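Local coordinates for BAG family molecular chaperone regulator 1 (Arabidopsis thaliana, PDB 4HWC), which probably acts as a co-chaperone in programmed cell death and stress responses, its BAG domain binding the ATPase domain of HSP70/HSC70 chaperones, at residues 13-23 and 71-82. Sequence-based numbering, arbitrary orientation.
Sequences SLEVDRLGGRV and QVKRVQNYVETL
Arg74 reaches across from helix 62-88 to lay its guanidinium over Val16 and hold Asp17 on helix 5-31. Its CB lies 4.2 Å from Val16 CG1; beyond it the chain bends at chi2 and again at chi3 (-71°), which brings the head back over the valine. NE lies 3.6 Å from Val16 CG1, and CZ has that methyl almost centred over one face of the flat group. At the tip, NH1 and NH2 both bond to Asp17 OD1, NH1 at 2.8 Å from above the carboxylate plane and NH2 nearly along the C-O direction, with the two planes 55° apart. NH1 also makes a weak bond to the carbonyl oxygen of Ser13, already the acceptor of a helical bond from Asp17 N. With an alanine here in place of Arg74, the Asp17 carboxylate would probably lose its charge partner across the helices, and one side of Val16 would be uncovered.

Val16 is a knob in the hole formed by Gln71, Arg74, Val75 and Tyr78; its CG2 meets Val75 CG2, while CG1 also touches the edge of the Tyr78 ring. One turn on, Gly20 CA makes a CH-pi contact over the ring face, 3.8 Å from the centroid of the Tyr78 ring; a CB on Gly20 would clash with Tyr78 OH. Val23 then packs on Tyr78 and Leu82, its CG1 touching Thr81 CG2 at 3.8 Å.

The near-parallel segments 13-23 and 71-82, whose axes come within 10.5 Å of each other at an inclination of 20°, join the first and last helices of the three-helix BAG domain, and helix 38-55 completes the bundle by placing Leu48 against both Leu19 and Leu82.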
loop_
_atom_site.group_PDB
_atom_site.type_symbol
_atom_site.label_atom_id
_atom_site.label_comp_id
_atom_site.label_asym_id
_atom_site.label_seq_id
_atom_site.Cartn_x
_atom_site.Cartn_y
_atom_site.Cartn_z
ATOM N N SER A 13 1.653 -5.888 -7.235
ATOM C CA SER A 13 1.242 -4.596 -7.756
ATOM C C SER A 13 -0.276 -4.502 -7.877
ATOM O O SER A 13 -0.856 -3.454 -7.624
ATOM C CB SER A 13 1.878 -4.361 -9.124
ATOM O OG SER A 13 1.501 -3.099 -9.635
ATOM N N LEU A 14 -0.911 -5.603 -8.268
ATOM C CA LEU A 14 -2.361 -5.630 -8.415
ATOM C C LEU A 14 -3.034 -5.475 -7.054
ATOM O O LEU A 14 -4.055 -4.804 -6.934
ATOM C CB LEU A 14 -2.804 -6.939 -9.072
ATOM C CG LEU A 14 -2.297 -7.188 -10.496
ATOM C CD1 LEU A 14 -2.749 -8.562 -10.968
ATOM C CD2 LEU A 14 -2.816 -6.104 -11.424
ATOM N N GLU A 15 -2.453 -6.096 -6.033
ATOM C CA GLU A 15 -2.998 -6.001 -4.685
ATOM C C GLU A 15 -2.747 -4.603 -4.127
ATOM O O GLU A 15 -3.570 -4.059 -3.386
ATOM C CB GLU A 15 -2.359 -7.051 -3.778
ATOM C CG GLU A 15 -2.897 -7.065 -2.352
ATOM C CD GLU A 15 -4.421 -7.011 -2.283
ATOM O OE1 GLU A 15 -5.089 -7.417 -3.260
ATOM O OE2 GLU A 15 -4.952 -6.573 -1.239
ATOM N N VAL A 16 -1.604 -4.022 -4.473
ATOM C CA VAL A 16 -1.306 -2.675 -4.012
ATOM C C VAL A 16 -2.289 -1.715 -4.691
ATOM O O VAL A 16 -2.690 -0.717 -4.095
ATOM C CB VAL A 16 0.152 -2.280 -4.336
ATOM C CG1 VAL A 16 0.394 -0.809 -3.992
ATOM C CG2 VAL A 16 1.106 -3.149 -3.523
ATOM N N ASP A 17 -2.681 -2.013 -5.932
ATOM C CA ASP A 17 -3.647 -1.158 -6.632
ATOM C C ASP A 17 -4.958 -1.134 -5.848
ATOM O O ASP A 17 -5.571 -0.079 -5.657
ATOM C CB ASP A 17 -3.974 -1.683 -8.041
ATOM C CG ASP A 17 -2.803 -1.604 -8.991
ATOM O OD1 ASP A 17 -1.927 -0.740 -8.786
ATOM O OD2 ASP A 17 -2.771 -2.399 -9.957
ATOM N N ARG A 18 -5.387 -2.312 -5.411
ATOM C CA ARG A 18 -6.633 -2.435 -4.673
ATOM C C ARG A 18 -6.535 -1.776 -3.307
ATOM O O ARG A 18 -7.471 -1.112 -2.877
ATOM C CB ARG A 18 -7.015 -3.904 -4.508
ATOM C CG ARG A 18 -8.465 -4.120 -4.076
ATOM C CD ARG A 18 -8.726 -5.580 -3.761
ATOM N NE ARG A 18 -7.982 -6.001 -2.578
ATOM C CZ ARG A 18 -8.361 -5.754 -1.329
ATOM N NH1 ARG A 18 -9.486 -5.088 -1.091
ATOM N NH2 ARG A 18 -7.612 -6.166 -0.317
ATOM N N LEU A 19 -5.411 -1.964 -2.619
ATOM C CA LEU A 19 -5.243 -1.356 -1.304
ATOM C C LEU A 19 -5.177 0.159 -1.456
ATOM O O LEU A 19 -5.604 0.888 -0.574
ATOM C CB LEU A 19 -3.977 -1.883 -0.612
ATOM C CG LEU A 19 -4.020 -3.379 -0.266
ATOM C CD1 LEU A 19 -2.694 -3.824 0.327
ATOM C CD2 LEU A 19 -5.155 -3.637 0.717
ATOM N N GLY A 20 -4.646 0.619 -2.583
ATOM C CA GLY A 20 -4.555 2.045 -2.842
ATOM C C GLY A 20 -5.948 2.613 -3.049
ATOM O O GLY A 20 -6.219 3.773 -2.730
ATOM N N GLY A 21 -6.836 1.789 -3.598
ATOM C CA GLY A 21 -8.208 2.224 -3.805
ATOM C C GLY A 21 -8.865 2.442 -2.454
ATOM O O GLY A 21 -9.660 3.373 -2.276
ATOM N N ARG A 22 -8.538 1.578 -1.499
ATOM C CA ARG A 22 -9.087 1.724 -0.150
ATOM C C ARG A 22 -8.551 2.990 0.498
ATOM O O ARG A 22 -9.262 3.694 1.213
ATOM C CB ARG A 22 -8.700 0.535 0.720
ATOM C CG ARG A 22 -9.258 -0.807 0.315
ATOM C CD ARG A 22 -9.513 -1.605 1.576
ATOM N NE ARG A 22 -9.330 -3.045 1.390
ATOM C CZ ARG A 22 -9.641 -3.937 2.328
ATOM N NH1 ARG A 22 -10.151 -3.541 3.489
ATOM N NH2 ARG A 22 -9.408 -5.239 2.107
ATOM N N VAL A 23 -7.283 3.297 0.247
ATOM C CA VAL A 23 -6.694 4.504 0.797
ATOM C C VAL A 23 -7.468 5.694 0.238
ATOM O O VAL A 23 -7.873 6.588 0.982
ATOM C CB VAL A 23 -5.189 4.637 0.427
ATOM C CG1 VAL A 23 -4.663 6.005 0.871
ATOM C CG2 VAL A 23 -4.397 3.542 1.121
ATOM N N GLN A 71 7.429 -0.573 -6.371
ATOM C CA GLN A 71 6.293 -1.079 -5.603
ATOM C C GLN A 71 6.523 -0.843 -4.122
ATOM O O GLN A 71 5.586 -0.565 -3.372
ATOM C CB GLN A 71 6.060 -2.570 -5.871
ATOM C CG GLN A 71 5.634 -2.863 -7.296
ATOM C CD GLN A 71 4.393 -2.082 -7.719
ATOM O OE1 GLN A 71 4.300 -1.613 -8.856
ATOM N NE2 GLN A 71 3.433 -1.952 -6.813
ATOM N N VAL A 72 7.773 -0.953 -3.690
ATOM C CA VAL A 72 8.085 -0.712 -2.290
ATOM C C VAL A 72 7.754 0.742 -1.959
ATOM O O VAL A 72 7.180 1.041 -0.913
ATOM C CB VAL A 72 9.576 -0.965 -2.001
ATOM C CG1 VAL A 72 9.931 -0.441 -0.623
ATOM C CG2 VAL A 72 9.880 -2.466 -2.088
ATOM N N LYS A 73 8.120 1.642 -2.865
ATOM C CA LYS A 73 7.868 3.069 -2.668
ATOM C C LYS A 73 6.375 3.361 -2.615
ATOM O O LYS A 73 5.929 4.202 -1.831
ATOM C CB LYS A 73 8.513 3.877 -3.796
ATOM C CG LYS A 73 8.344 5.389 -3.657
ATOM C CD LYS A 73 9.003 5.901 -2.384
ATOM C CE LYS A 73 8.933 7.427 -2.309
ATOM N NZ LYS A 73 9.607 7.927 -1.088
ATOM N N ARG A 74 5.607 2.673 -3.456
ATOM C CA ARG A 74 4.159 2.869 -3.477
ATOM C C ARG A 74 3.571 2.541 -2.115
ATOM O O ARG A 74 2.762 3.295 -1.591
ATOM C CB ARG A 74 3.493 1.964 -4.519
ATOM C CG ARG A 74 3.503 2.500 -5.928
ATOM C CD ARG A 74 2.132 2.302 -6.559
ATOM N NE ARG A 74 1.860 0.905 -6.837
ATOM C CZ ARG A 74 0.665 0.414 -7.144
ATOM N NH1 ARG A 74 0.540 -0.876 -7.386
ATOM N NH2 ARG A 74 -0.403 1.201 -7.188
ATOM N N VAL A 75 3.974 1.401 -1.555
ATOM C CA VAL A 75 3.483 0.961 -0.254
ATOM C C VAL A 75 3.883 1.916 0.866
ATOM O O VAL A 75 3.070 2.241 1.734
ATOM C CB VAL A 75 3.998 -0.458 0.086
ATOM C CG1 VAL A 75 3.588 -0.831 1.510
ATOM C CG2 VAL A 75 3.417 -1.466 -0.894
ATOM N N GLN A 76 5.140 2.354 0.852
ATOM C CA GLN A 76 5.613 3.291 1.857
ATOM C C GLN A 76 4.771 4.570 1.811
ATOM O O GLN A 76 4.402 5.119 2.851
ATOM C CB GLN A 76 7.096 3.616 1.622
ATOM C CG GLN A 76 8.035 2.460 1.975
ATOM C CD GLN A 76 9.476 2.699 1.554
ATOM O OE1 GLN A 76 10.382 1.969 1.963
ATOM N NE2 GLN A 76 9.692 3.710 0.727
ATOM N N ASN A 77 4.455 5.031 0.602
ATOM C CA ASN A 77 3.660 6.241 0.440
ATOM C C ASN A 77 2.254 6.055 0.989
ATOM O O ASN A 77 1.733 6.941 1.655
ATOM C CB ASN A 77 3.566 6.651 -1.041
ATOM C CG ASN A 77 4.853 7.254 -1.570
ATOM O OD1 ASN A 77 5.767 7.563 -0.813
ATOM N ND2 ASN A 77 4.921 7.436 -2.885
ATOM N N TYR A 78 1.631 4.913 0.700
ATOM C CA TYR A 78 0.276 4.666 1.193
ATOM C C TYR A 78 0.247 4.537 2.711
ATOM O O TYR A 78 -0.667 5.040 3.360
ATOM C CB TYR A 78 -0.320 3.406 0.569
ATOM C CG TYR A 78 -0.708 3.547 -0.887
ATOM C CD1 TYR A 78 -1.396 4.672 -1.350
ATOM C CD2 TYR A 78 -0.452 2.522 -1.785
ATOM C CE1 TYR A 78 -1.808 4.764 -2.692
ATOM C CE2 TYR A 78 -0.855 2.602 -3.112
ATOM C CZ TYR A 78 -1.537 3.717 -3.557
ATOM O OH TYR A 78 -1.933 3.760 -4.874
ATOM N N VAL A 79 1.236 3.861 3.287
ATOM C CA VAL A 79 1.261 3.728 4.741
ATOM C C VAL A 79 1.439 5.117 5.356
ATOM O O VAL A 79 0.838 5.441 6.380
ATOM C CB VAL A 79 2.394 2.775 5.205
ATOM C CG1 VAL A 79 2.488 2.772 6.735
ATOM C CG2 VAL A 79 2.104 1.365 4.717
ATOM N N GLU A 80 2.255 5.942 4.711
ATOM C CA GLU A 80 2.505 7.304 5.171
ATOM C C GLU A 80 1.193 8.087 5.165
ATOM O O GLU A 80 0.885 8.823 6.100
ATOM C CB GLU A 80 3.520 7.975 4.243
ATOM C CG GLU A 80 3.860 9.415 4.585
ATOM C CD GLU A 80 4.894 9.989 3.630
ATOM O OE1 GLU A 80 5.527 11.003 3.975
ATOM O OE2 GLU A 80 5.073 9.419 2.528
ATOM N N THR A 81 0.425 7.924 4.095
ATOM C CA THR A 81 -0.864 8.593 3.964
ATOM C C THR A 81 -1.830 8.099 5.040
ATOM O O THR A 81 -2.539 8.895 5.664
ATOM C CB THR A 81 -1.460 8.329 2.567
ATOM O OG1 THR A 81 -0.616 8.931 1.577
ATOM C CG2 THR A 81 -2.868 8.906 2.447
ATOM N N LEU A 82 -1.854 6.790 5.267
ATOM C CA LEU A 82 -2.745 6.213 6.269
ATOM C C LEU A 82 -2.370 6.615 7.694
ATOM O O LEU A 82 -3.248 6.813 8.539
ATOM C CB LEU A 82 -2.761 4.690 6.161
ATOM C CG LEU A 82 -3.439 4.056 4.942
ATOM C CD1 LEU A 82 -3.268 2.543 5.004
ATOM C CD2 LEU A 82 -4.915 4.412 4.922
#